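Long-range contacts in cytochrome P450 (PDB 2RFB), which probably works as a heme-thiolate monooxygenase, using its iron to activate molecular oxygen and insert one oxygen atom into a substrate: residues M50-H55 against I290-C295; T193-G198 against K332-Y337; S219-E224 against D275-G280; H237-E242 against G254-V259. One frame throughout, in Å; residues are numbered along the deposited sequence.

Contacts 1 and 4 both reach the heme propionates and touch each other there, though one is a loop lying against the start of a helix and the other a strand bridge near the rim of the fold. Contact 2 is the most buried of the four: it sets a coil against helix 175-206 and is bridged by two waters. Contact 3, about 17 Å from it between centres and nested inside its loop, is partly buried and turns on a carboxylate and two phenylalanines. Chemistry follows place: histidine and arginine at the heme edge, water-mediated backbone links inside, a salt-bridged glutamate farther out, and direct backbone hydrogen bonds between the strands.

Contact 1. Residues M50-H55 against I290-C295; sequences MDNPEH and IGIHMC. With HEM (protoporphyrin IX containing Fe), chain G.
With CG1 of Ile-292 set between the backbone N and the carbonyl carbon (chi1 64°), its CD1 reaches the flank of Asn-52, 3.6 Å from Asn-52 CB. The same methyl lies over one face of the His-55 ring, 4.0 Å from His-55 CD2. His-293 puts CG beside its backbone N (chi1 -70°), which turns the ring toward the heme edge. There His-293 ND1 gives a nearly straight hydrogen bond of 2.6 Å to propionate oxygen O1D of the heme, with the acceptor at the ring edge. Met-50 O sits at the edge too, 3.3 Å from His-293 CE1. The two histidines meet obliquely, ring centroids 4.2 Å apart. Residues 290-295 belong to the cysteine-ligand loop of P450s, the FxxGxxxCxG signature, and Gly-291 to Met-294 form a type I beta turn in it. At its end Cys-295 SG binds the heme iron at 2.3 Å, the thiolate ligation that defines the family. Opposite the loop, His-55 stands on the first turn of helix 52-66, the C helix of the fold. From there His-55 NE2 makes a weak, bent hydrogen bond of 3.1 Å to Ile-292 O, while ND1 has a weak one to Phe-47 O. Farther along the same helix Arg-59 bonds both Met-294 O and the heme.

Contact 2. Residues T193-G198 against K332-Y337; sequences TTNLIG and KMVLGY
Asn-195 lies directly against the chain at Leu-335 and Gly-336. Its CB packs 3.5 Å from Leu-335 O, and its OD1 stands 3.9 Å from Gly-336 CA. Because glycine brings no side chain here, the helix and the coil come within 4.5 Å of each other, measured between Asn-195 CA and Gly-336 CA. The amide nitrogen ND2 faces Val-334, whose side chain crosses that of Asn-195 at about a right angle. Beyond the glycine, the Tyr-337 ring approaches Gly-198 O obliquely, with CE1 3.5 Å from that oxygen. Between the segments themselves, two waters carry the polar link. Water 1 donates to Asn-195 OD1 at 2.7 Å and to Tyr-337 O at 2.8 Å; water 2 donates to Asn-195 O and accepts from Tyr-337 N at 2.9 Å, in the plane of the tyrosine ring and at its edge. Together they connect the helix to both the backbone N and the O of Tyr-337. In the next shell, Asn-199 ND2 bonds Leu-335 O directly from the same helix, Glu-191 takes a weak hydrogen bond from Asn-195 ND2, and Tyr-337 OH pairs with Tyr-323 OH. Helix 175-206 is the long central helix of P450s. Thr-193 and Leu-196 touch the heme from it and also pack on helix 298-315, Thr-194 leans on helix 101-111, and the coil runs on after strand 327-328.

Contact 3. Residues S219-E224 against D275-G280; sequences SGFVEE and DLFKIG
Glu-224 leaves helix 218-228 toward the loop 275-280, and each atom of its side chain has a neighbour there. CB rests 3.8 Å from Phe-277 CZ. CG, carried away from the backbone N (chi1 179°), sits squarely above the Phe-277 ring in a CH-pi contact, 3.5 Å from the ring centroid. A bend at the next torsion, 75°, then turns the carboxylate off the ring and over the loop backbone. CD comes 3.0 Å from Lys-278 O, while OE2 accepts a hydrogen bond of 2.8 Å from Lys-278 N, which is almost straight but approaches from above the carboxylate plane. The other oxygen, Glu-224 OE1, lies 3.5 Å from Lys-278 O, two acceptors and so no bond. Arg-227 and Arg-281 also form salt bridges with OE2, and their charges would be expected to favour the ionised acid even with carbonyl oxygens close by. Next to it, the Phe-277 ring presents CZ over one face of the Phe-221 ring; these planes are oblique, with centroids 5.1 Å apart. Ile-279 CG2 covers bare Gly-220, 3.9 Å from Gly-220 C, and a water joins Gly-220 O to Gly-280 N. Glu-224 and Arg-227 are the ExxR motif of the P450 K helix, and with Arg-281 they make up the E-R-R triad, which in this family ties the K helix to the loop that leads on to the cysteine ligand.

Contact 4. Residues H237-E242 against G254-V259; sequences HRFAAE and GDQVIV. With HEM (protoporphyrin IX containing Fe), chain G.
Phe-239 and Gln-256 face each other across a single antiparallel bridge, a non-hydrogen-bonded pair with one backbone bond on each side. Val-257 N donates to Arg-238 O at 2.8 Å, and Ala-240 N donates to Asp-255 O at 3.0 Å. One step farther along, Gly-254 N reaches Ala-240 O at 2.8 Å. The outward backbone groups of the pair are met too: Phe-239 bonds with Ser-32 and Gln-256 with Trp-13. The bridged side chains lie alongside, pointing the same way: Phe-239 CE2 is 3.8 Å from Gln-256 CB. Gln-256, extended beyond CG, gives NE2 to Pro-236 O, and Asp-255 OD1 takes a bond from Lys-252 N. Arg-238 CB packs 4.0 Å from Val-257 CB, then a bend at the second torsion, -51°, turns the rest of the chain away from the strand to the heme. The guanidinium meets the heme carboxylate with both terminal nitrogens, Arg-238 NH1 giving 2.8 Å to O2A and Arg-238 NH2 3.1 Å to O1A. Fastening a propionate with an arginine is a common P450 device; His-293 lies beside this one and holds the other propionate. The bridge joins small sheets: strand 239-240 also pairs with 31-32, and strand 256-259 with 12-15. Between the two segments the chain makes the hairpin 244-246/249-251, with Ile-251 packed on Ala-240 and Val-257, and helix 18-26 covers Arg-238, Val-257 and Val-259.

Contact 1. Residues M50-H55 against I290-C295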
# COMPACT_ATOMS: atom_id res chain seq x y z
N MET A 50 8.00 13.37 -5.64
CA MET A 50 8.94 14.46 -5.35
C MET A 50 10.30 13.96 -4.94
O MET A 50 10.40 12.95 -4.26
CB MET A 50 8.43 15.30 -4.20
CG MET A 50 7.31 16.21 -4.57
SD MET A 50 6.67 16.88 -3.04
CE MET A 50 5.09 17.54 -3.63
N ASP A 51 11.34 14.69 -5.32
CA ASP A 51 12.68 14.31 -4.99
C ASP A 51 13.14 14.84 -3.68
O ASP A 51 12.58 15.78 -3.11
CB ASP A 51 13.66 14.65 -6.11
CG ASP A 51 13.52 13.72 -7.30
OD1 ASP A 51 12.97 12.60 -7.15
OD2 ASP A 51 13.94 14.09 -8.39
N ASN A 52 14.23 14.25 -3.26
CA ASN A 52 14.58 14.12 -1.87
C ASN A 52 14.34 15.24 -0.95
O ASN A 52 13.72 14.94 0.10
CB ASN A 52 15.99 13.57 -1.65
CG ASN A 52 16.27 13.22 -0.18
OD1 ASN A 52 15.33 13.21 0.68
ND2 ASN A 52 17.57 12.92 0.13
N PRO A 53 14.76 16.50 -1.33
CA PRO A 53 14.63 17.68 -0.46
C PRO A 53 13.16 18.20 -0.28
O PRO A 53 12.59 18.06 0.81
CB PRO A 53 15.56 18.72 -1.13
CG PRO A 53 15.54 18.35 -2.57
CD PRO A 53 15.31 16.86 -2.66
N GLU A 54 12.55 18.76 -1.30
CA GLU A 54 11.11 19.03 -1.24
C GLU A 54 10.25 17.87 -0.68
O GLU A 54 9.24 18.10 0.01
CB GLU A 54 10.60 19.46 -2.62
CG GLU A 54 9.18 19.98 -2.67
CD GLU A 54 8.82 20.56 -4.04
OE1 GLU A 54 9.41 21.61 -4.43
OE2 GLU A 54 7.95 19.98 -4.73
N HIS A 55 10.66 16.63 -0.94
CA HIS A 55 9.88 15.46 -0.51
C HIS A 55 9.89 15.30 1.02
O HIS A 55 8.90 14.87 1.58
CB HIS A 55 10.38 14.18 -1.23
CG HIS A 55 10.32 12.93 -0.40
ND1 HIS A 55 9.36 11.95 -0.60
CD2 HIS A 55 11.10 12.49 0.61
CE1 HIS A 55 9.57 10.96 0.25
NE2 HIS A 55 10.61 11.27 1.00
N ILE A 290 12.20 0.73 -0.30
CA ILE A 290 13.28 1.03 0.63
C ILE A 290 13.90 2.39 0.26
O ILE A 290 13.74 2.87 -0.87
CB ILE A 290 14.34 -0.11 0.66
CG1 ILE A 290 15.31 0.09 1.83
CG2 ILE A 290 15.08 -0.22 -0.67
CD1 ILE A 290 16.42 -0.94 1.88
N GLY A 291 14.60 3.01 1.20
CA GLY A 291 15.05 4.36 0.98
C GLY A 291 14.05 5.42 1.45
O GLY A 291 13.23 5.18 2.35
N ILE A 292 14.13 6.60 0.85
CA ILE A 292 13.47 7.77 1.36
C ILE A 292 12.00 7.68 1.06
O ILE A 292 11.21 8.35 1.70
CB ILE A 292 14.08 9.07 0.80
CG1 ILE A 292 13.86 9.15 -0.74
CG2 ILE A 292 15.57 9.21 1.23
CD1 ILE A 292 14.05 10.56 -1.33
N HIS A 293 11.62 6.82 0.10
CA HIS A 293 10.20 6.64 -0.21
C HIS A 293 9.64 5.38 0.44
O HIS A 293 8.49 5.01 0.17
CB HIS A 293 9.94 6.60 -1.72
CG HIS A 293 10.12 7.91 -2.40
ND1 HIS A 293 9.19 8.92 -2.32
CD2 HIS A 293 11.14 8.40 -3.16
CE1 HIS A 293 9.63 9.97 -3.00
NE2 HIS A 293 10.79 9.67 -3.54
N MET A 294 10.44 4.70 1.28
CA MET A 294 9.90 3.54 1.96
C MET A 294 8.48 3.86 2.50
O MET A 294 8.28 4.90 3.15
CB MET A 294 10.82 3.10 3.12
CG MET A 294 10.55 1.63 3.42
SD MET A 294 11.74 0.78 4.43
CE MET A 294 11.63 1.58 6.05
N CYS A 295 7.54 2.96 2.25
CA CYS A 295 6.10 3.12 2.61
C CYS A 295 5.85 3.83 3.93
O CYS A 295 6.22 3.31 4.99
CB CYS A 295 5.37 1.76 2.67
SG CYS A 295 3.58 1.85 3.05
CHA HEM G . 4.85 4.33 -0.49
CHB HEM G . 3.86 -0.49 -0.86
CHC HEM G . 0.24 0.21 2.45
CHD HEM G . 0.74 5.06 2.30
C1A HEM G . 4.90 2.97 -0.83
C2A HEM G . 5.91 2.35 -1.67
C3A HEM G . 5.60 1.02 -1.76
C4A HEM G . 4.45 0.81 -0.96
CMA HEM G . 6.29 -0.22 -2.53
CAA HEM G . 7.10 3.13 -2.34
CBA HEM G . 6.74 3.66 -3.75
CGA HEM G . 8.02 4.25 -4.27
O1A HEM G . 9.14 4.00 -3.68
O2A HEM G . 7.93 4.97 -5.28
C1B HEM G . 2.80 -0.73 0.03
C2B HEM G . 2.28 -2.01 0.45
C3B HEM G . 1.29 -1.72 1.35
C4B HEM G . 1.19 -0.32 1.51
CMB HEM G . 2.85 -3.38 -0.12
CAB HEM G . 0.21 -2.51 2.24
CBB HEM G . 0.33 -3.88 2.61
C1C HEM G . 0.04 1.58 2.84
C2C HEM G . -0.85 2.24 3.83
C3C HEM G . -0.66 3.58 3.72
C4C HEM G . 0.27 3.81 2.69
CMC HEM G . -1.89 1.64 4.89
CAC HEM G . -1.34 4.72 4.58
CBC HEM G . -1.98 5.76 4.01
C1D HEM G . 1.93 5.30 1.52
C2D HEM G . 2.50 6.59 1.22
C3D HEM G . 3.73 6.30 0.34
C4D HEM G . 3.80 4.90 0.24
CMD HEM G . 1.97 8.01 1.61
CAD HEM G . 4.79 7.24 -0.33
CBD HEM G . 5.86 7.57 0.73
CGD HEM G . 6.90 8.48 0.15
O1D HEM G . 6.94 8.61 -1.11
O2D HEM G . 7.68 9.09 0.95
NA HEM G . 4.02 1.98 -0.38
NB HEM G . 2.12 0.31 0.74
NC HEM G . 0.71 2.62 2.19
ND HEM G . 2.74 4.30 0.92
FE HEM G . 2.50 2.35 1.05

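Contact 2. Residues T193-G198 against K332-Y337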
# COMPACT_ATOMS: atom_id res chain seq x y z
N THR A 193 -3.66 -2.80 1.09
CA THR A 193 -4.08 -3.54 2.27
C THR A 193 -5.16 -4.57 1.93
O THR A 193 -5.27 -5.63 2.59
CB THR A 193 -4.63 -2.60 3.36
OG1 THR A 193 -3.61 -1.68 3.77
CG2 THR A 193 -5.06 -3.35 4.59
N THR A 194 -6.00 -4.24 0.94
CA THR A 194 -7.08 -5.13 0.59
C THR A 194 -6.41 -6.32 -0.09
O THR A 194 -6.78 -7.50 0.10
CB THR A 194 -8.12 -4.45 -0.34
OG1 THR A 194 -8.69 -3.31 0.30
CG2 THR A 194 -9.24 -5.40 -0.74
N ASN A 195 -5.45 -6.02 -0.94
CA ASN A 195 -4.79 -7.09 -1.70
C ASN A 195 -4.02 -8.04 -0.75
O ASN A 195 -4.08 -9.23 -0.90
CB ASN A 195 -3.97 -6.48 -2.84
CG ASN A 195 -4.85 -5.94 -3.99
OD1 ASN A 195 -6.03 -6.32 -4.16
ND2 ASN A 195 -4.27 -5.10 -4.81
N LEU A 196 -3.38 -7.50 0.27
CA LEU A 196 -2.64 -8.30 1.25
C LEU A 196 -3.53 -9.26 2.02
O LEU A 196 -3.19 -10.42 2.25
CB LEU A 196 -1.90 -7.41 2.25
CG LEU A 196 -0.98 -8.11 3.28
CD1 LEU A 196 0.16 -8.89 2.59
CD2 LEU A 196 -0.40 -7.12 4.28
N ILE A 197 -4.68 -8.74 2.44
CA ILE A 197 -5.61 -9.55 3.18
C ILE A 197 -6.02 -10.77 2.36
O ILE A 197 -5.99 -11.89 2.88
CB ILE A 197 -6.82 -8.73 3.67
CG1 ILE A 197 -6.38 -7.79 4.78
CG2 ILE A 197 -7.94 -9.67 4.18
CD1 ILE A 197 -7.35 -6.64 5.09
N GLY A 198 -6.34 -10.56 1.08
CA GLY A 198 -6.67 -11.67 0.19
C GLY A 198 -5.45 -12.54 -0.05
O GLY A 198 -5.58 -13.75 -0.16
N LYS A 332 -1.16 -6.35 -14.01
CA LYS A 332 0.13 -6.98 -13.70
C LYS A 332 0.96 -6.25 -12.65
O LYS A 332 1.84 -6.80 -12.02
CB LYS A 332 0.92 -7.29 -14.96
CG LYS A 332 1.44 -6.06 -15.71
CD LYS A 332 1.82 -6.40 -17.20
CE LYS A 332 3.08 -5.55 -17.67
NZ LYS A 332 4.42 -5.86 -16.95
N MET A 333 0.64 -5.00 -12.42
CA MET A 333 1.35 -4.20 -11.46
C MET A 333 1.05 -4.58 -9.99
O MET A 333 1.82 -4.24 -9.11
CB MET A 333 1.04 -2.74 -11.71
CG MET A 333 1.78 -1.82 -10.75
SD MET A 333 1.64 -0.07 -11.31
CE MET A 333 2.07 0.68 -9.68
N VAL A 334 -0.05 -5.27 -9.73
CA VAL A 334 -0.44 -5.56 -8.32
C VAL A 334 -0.81 -7.04 -8.25
O VAL A 334 -0.92 -7.69 -9.29
CB VAL A 334 -1.62 -4.69 -7.84
CG1 VAL A 334 -1.34 -3.19 -8.05
CG2 VAL A 334 -2.92 -5.11 -8.54
N LEU A 335 -1.00 -7.57 -7.05
CA LEU A 335 -1.36 -8.95 -6.94
C LEU A 335 -2.41 -9.16 -5.86
O LEU A 335 -2.17 -8.88 -4.66
CB LEU A 335 -0.10 -9.79 -6.68
CG LEU A 335 -0.29 -11.29 -6.36
CD1 LEU A 335 -0.97 -12.05 -7.51
CD2 LEU A 335 1.02 -11.97 -5.97
N GLY A 336 -3.57 -9.67 -6.24
CA GLY A 336 -4.66 -9.79 -5.31
C GLY A 336 -5.88 -10.32 -5.99
O GLY A 336 -5.88 -10.57 -7.22
N TYR A 337 -6.94 -10.48 -5.22
CA TYR A 337 -8.17 -11.07 -5.74
C TYR A 337 -9.11 -9.97 -6.19
O TYR A 337 -9.15 -8.89 -5.61
CB TYR A 337 -8.86 -11.92 -4.66
CG TYR A 337 -8.14 -13.20 -4.45
CD1 TYR A 337 -6.95 -13.23 -3.69
CD2 TYR A 337 -8.58 -14.38 -5.06
CE1 TYR A 337 -6.25 -14.40 -3.52
CE2 TYR A 337 -7.90 -15.56 -4.87
CZ TYR A 337 -6.73 -15.56 -4.09
OH TYR A 337 -6.00 -16.72 -3.93
O HOH W 1 -7.97 -7.99 -3.24
O HOH W 2 -6.46 -10.06 -2.35

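Contact 3. Residues S219-E224 against D275-G280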
# COMPACT_ATOMS: atom_id res chain seq x y z
N SER A 219 2.81 -11.27 13.16
CA SER A 219 3.78 -10.41 12.49
C SER A 219 4.59 -11.14 11.46
O SER A 219 4.65 -10.71 10.29
CB SER A 219 4.73 -9.76 13.48
OG SER A 219 4.01 -8.79 14.21
N GLY A 220 5.17 -12.26 11.88
CA GLY A 220 6.00 -13.08 11.03
C GLY A 220 5.28 -13.58 9.82
O GLY A 220 5.84 -13.55 8.73
N PHE A 221 4.02 -14.00 10.00
CA PHE A 221 3.20 -14.46 8.86
C PHE A 221 2.92 -13.30 7.88
O PHE A 221 2.94 -13.48 6.65
CB PHE A 221 1.90 -15.10 9.36
CG PHE A 221 1.04 -15.70 8.27
CD1 PHE A 221 1.07 -17.05 8.01
CD2 PHE A 221 0.21 -14.92 7.52
CE1 PHE A 221 0.29 -17.63 7.01
CE2 PHE A 221 -0.60 -15.50 6.52
CZ PHE A 221 -0.56 -16.86 6.27
N VAL A 222 2.71 -12.11 8.41
CA VAL A 222 2.38 -10.95 7.59
C VAL A 222 3.62 -10.59 6.81
O VAL A 222 3.52 -10.36 5.57
CB VAL A 222 1.89 -9.74 8.49
CG1 VAL A 222 1.90 -8.43 7.71
CG2 VAL A 222 0.49 -10.04 9.12
N GLU A 223 4.79 -10.62 7.47
CA GLU A 223 6.04 -10.32 6.77
C GLU A 223 6.26 -11.31 5.64
O GLU A 223 6.64 -10.90 4.54
CB GLU A 223 7.31 -10.29 7.67
CG GLU A 223 7.53 -9.05 8.58
CD GLU A 223 7.17 -7.67 7.95
OE1 GLU A 223 6.28 -6.96 8.49
OE2 GLU A 223 7.79 -7.30 6.91
N GLU A 224 6.03 -12.61 5.87
CA GLU A 224 6.35 -13.56 4.81
C GLU A 224 5.32 -13.47 3.68
O GLU A 224 5.65 -13.74 2.51
CB GLU A 224 6.55 -14.98 5.34
CG GLU A 224 6.87 -16.04 4.28
CD GLU A 224 8.27 -16.00 3.71
OE1 GLU A 224 8.96 -14.95 3.78
OE2 GLU A 224 8.73 -17.04 3.20
N ASP A 275 10.91 -19.85 -3.29
CA ASP A 275 9.51 -20.25 -3.61
C ASP A 275 8.75 -21.01 -2.53
O ASP A 275 7.64 -21.49 -2.77
CB ASP A 275 9.41 -20.87 -5.00
CG ASP A 275 10.09 -19.96 -6.09
OD1 ASP A 275 9.77 -18.74 -6.16
OD2 ASP A 275 10.99 -20.45 -6.81
N LEU A 276 9.30 -21.04 -1.32
CA LEU A 276 8.60 -21.60 -0.19
C LEU A 276 8.22 -20.55 0.87
O LEU A 276 8.95 -19.60 1.13
CB LEU A 276 9.45 -22.72 0.47
CG LEU A 276 9.81 -24.01 -0.33
CD1 LEU A 276 10.74 -24.91 0.46
CD2 LEU A 276 8.55 -24.80 -0.72
N PHE A 277 7.10 -20.77 1.53
CA PHE A 277 6.67 -19.92 2.60
C PHE A 277 7.27 -20.34 3.93
O PHE A 277 6.90 -21.36 4.51
CB PHE A 277 5.15 -20.01 2.68
CG PHE A 277 4.52 -18.90 3.43
CD1 PHE A 277 4.11 -17.75 2.77
CD2 PHE A 277 4.33 -19.01 4.82
CE1 PHE A 277 3.53 -16.72 3.47
CE2 PHE A 277 3.74 -17.98 5.54
CZ PHE A 277 3.32 -16.83 4.86
N LYS A 278 8.16 -19.52 4.45
CA LYS A 278 8.80 -19.79 5.73
C LYS A 278 8.72 -18.52 6.55
O LYS A 278 9.31 -17.48 6.16
CB LYS A 278 10.27 -20.11 5.51
CG LYS A 278 10.57 -21.23 4.50
CD LYS A 278 11.87 -21.96 4.92
CE LYS A 278 12.76 -22.36 3.74
NZ LYS A 278 13.97 -23.11 4.22
N ILE A 279 7.96 -18.60 7.65
CA ILE A 279 7.92 -17.55 8.66
C ILE A 279 9.29 -17.51 9.30
O ILE A 279 9.88 -18.56 9.52
CB ILE A 279 6.91 -17.89 9.80
CG1 ILE A 279 5.48 -17.90 9.34
CG2 ILE A 279 7.03 -16.92 10.96
CD1 ILE A 279 4.60 -18.77 10.25
N GLY A 280 9.77 -16.31 9.61
CA GLY A 280 10.99 -16.09 10.40
C GLY A 280 12.26 -15.97 9.59
O GLY A 280 13.34 -16.24 10.10
O HOH W 3 8.50 -13.73 8.85

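Contact 4. Residues H237-E242 against G254-V259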
# COMPACT_ATOMS: atom_id res chain seq x y z
N HIS A 237 7.87 4.12 -11.95
CA HIS A 237 8.28 5.52 -12.13
C HIS A 237 9.60 5.86 -11.45
O HIS A 237 9.59 6.32 -10.30
CB HIS A 237 7.14 6.46 -11.70
CG HIS A 237 5.91 6.34 -12.57
ND1 HIS A 237 5.97 6.37 -13.95
CD2 HIS A 237 4.61 6.14 -12.25
CE1 HIS A 237 4.76 6.21 -14.45
NE2 HIS A 237 3.91 6.08 -13.44
N ARG A 238 10.73 5.54 -12.09
CA ARG A 238 12.04 6.06 -11.70
C ARG A 238 12.69 6.50 -12.97
O ARG A 238 12.48 5.89 -14.01
CB ARG A 238 12.97 5.05 -11.03
CG ARG A 238 12.56 4.53 -9.61
CD ARG A 238 12.26 5.65 -8.69
NE ARG A 238 12.40 5.38 -7.27
CZ ARG A 238 11.41 5.00 -6.45
NH1 ARG A 238 10.17 4.69 -6.90
NH2 ARG A 238 11.66 4.87 -5.17
N PHE A 239 13.47 7.56 -12.90
CA PHE A 239 14.12 8.05 -14.06
C PHE A 239 15.51 8.42 -13.64
O PHE A 239 15.73 8.99 -12.56
CB PHE A 239 13.32 9.26 -14.63
CG PHE A 239 11.87 8.94 -14.89
CD1 PHE A 239 10.96 8.94 -13.86
CD2 PHE A 239 11.45 8.54 -16.15
CE1 PHE A 239 9.64 8.57 -14.08
CE2 PHE A 239 10.12 8.16 -16.36
CZ PHE A 239 9.23 8.19 -15.35
N ALA A 240 16.45 8.10 -14.50
CA ALA A 240 17.80 8.40 -14.24
C ALA A 240 18.00 9.92 -14.34
O ALA A 240 17.77 10.53 -15.40
CB ALA A 240 18.67 7.66 -15.24
N ALA A 241 18.45 10.53 -13.23
CA ALA A 241 18.80 11.95 -13.18
C ALA A 241 20.17 12.18 -13.76
O ALA A 241 20.49 13.29 -14.17
CB ALA A 241 18.73 12.49 -11.73
N GLU A 242 21.00 11.13 -13.80
CA GLU A 242 22.33 11.22 -14.43
C GLU A 242 22.73 9.83 -14.88
O GLU A 242 22.24 8.85 -14.35
CB GLU A 242 23.38 11.75 -13.46
CG GLU A 242 23.66 10.84 -12.25
CD GLU A 242 24.79 11.37 -11.39
OE1 GLU A 242 25.93 11.55 -11.92
OE2 GLU A 242 24.55 11.62 -10.19
N GLY A 254 17.67 10.31 -18.22
CA GLY A 254 16.35 10.34 -18.85
C GLY A 254 15.62 9.01 -18.91
O GLY A 254 14.38 8.96 -19.04
N ASP A 255 16.39 7.92 -18.82
CA ASP A 255 15.90 6.58 -19.00
C ASP A 255 14.96 6.22 -17.88
O ASP A 255 15.26 6.45 -16.72
CB ASP A 255 17.06 5.57 -19.06
CG ASP A 255 17.73 5.50 -20.42
OD1 ASP A 255 18.89 5.03 -20.51
OD2 ASP A 255 17.10 5.91 -21.41
N GLN A 256 13.80 5.69 -18.24
CA GLN A 256 12.90 5.16 -17.26
C GLN A 256 13.45 3.81 -16.74
O GLN A 256 14.06 3.02 -17.49
CB GLN A 256 11.51 4.97 -17.85
CG GLN A 256 10.54 4.41 -16.85
CD GLN A 256 9.15 4.26 -17.43
OE1 GLN A 256 8.91 4.60 -18.59
NE2 GLN A 256 8.23 3.77 -16.62
N VAL A 257 13.25 3.57 -15.46
CA VAL A 257 13.78 2.43 -14.77
C VAL A 257 12.68 1.78 -13.98
O VAL A 257 12.16 2.37 -13.03
CB VAL A 257 14.88 2.85 -13.81
CG1 VAL A 257 15.34 1.66 -13.03
CG2 VAL A 257 16.06 3.38 -14.60
N ILE A 258 12.29 0.58 -14.39
CA ILE A 258 11.22 -0.11 -13.68
C ILE A 258 11.81 -1.25 -12.82
O ILE A 258 12.56 -2.09 -13.29
CB ILE A 258 10.15 -0.71 -14.62
CG1 ILE A 258 9.70 0.27 -15.72
CG2 ILE A 258 8.97 -1.26 -13.79
CD1 ILE A 258 8.50 -0.26 -16.63
N VAL A 259 11.37 -1.30 -11.59
CA VAL A 259 11.96 -2.07 -10.55
C VAL A 259 10.87 -3.07 -10.06
O VAL A 259 9.73 -2.65 -9.76
CB VAL A 259 12.41 -1.02 -9.53
CG1 VAL A 259 11.88 -1.25 -8.21
CG2 VAL A 259 13.94 -0.79 -9.59
CHA HEM G . 4.85 4.33 -0.49
CHB HEM G . 3.86 -0.49 -0.86
CHC HEM G . 0.24 0.21 2.45
CHD HEM G . 0.74 5.06 2.30
C1A HEM G . 4.90 2.97 -0.83
C2A HEM G . 5.91 2.35 -1.67
C3A HEM G . 5.60 1.02 -1.76
C4A HEM G . 4.45 0.81 -0.96
CMA HEM G . 6.29 -0.22 -2.53
CAA HEM G . 7.10 3.13 -2.34
CBA HEM G . 6.74 3.66 -3.75
CGA HEM G . 8.02 4.25 -4.27
O1A HEM G . 9.14 4.00 -3.68
O2A HEM G . 7.93 4.97 -5.28
C1B HEM G . 2.80 -0.73 0.03
C2B HEM G . 2.28 -2.01 0.45
C3B HEM G . 1.29 -1.72 1.35
C4B HEM G . 1.19 -0.32 1.51
CMB HEM G . 2.85 -3.38 -0.12
CAB HEM G . 0.21 -2.51 2.24
CBB HEM G . 0.33 -3.88 2.61
C1C HEM G . 0.04 1.58 2.84
C2C HEM G . -0.85 2.24 3.83
C3C HEM G . -0.66 3.58 3.72
C4C HEM G . 0.27 3.81 2.69
CMC HEM G . -1.89 1.64 4.89
CAC HEM G . -1.34 4.72 4.58
CBC HEM G . -1.98 5.76 4.01
C1D HEM G . 1.93 5.30 1.52
C2D HEM G . 2.50 6.59 1.22
C3D HEM G . 3.73 6.30 0.34
C4D HEM G . 3.80 4.90 0.24
CMD HEM G . 1.97 8.01 1.61
CAD HEM G . 4.79 7.24 -0.33
CBD HEM G . 5.86 7.57 0.73
CGD HEM G . 6.90 8.48 0.15
O1D HEM G . 6.94 8.61 -1.11
O2D HEM G . 7.68 9.09 0.95
NA HEM G . 4.02 1.98 -0.38
NB HEM G . 2.12 0.31 0.74
NC HEM G . 0.71 2.62 2.19
ND HEM G . 2.74 4.30 0.92
FE HEM G . 2.50 2.35 1.05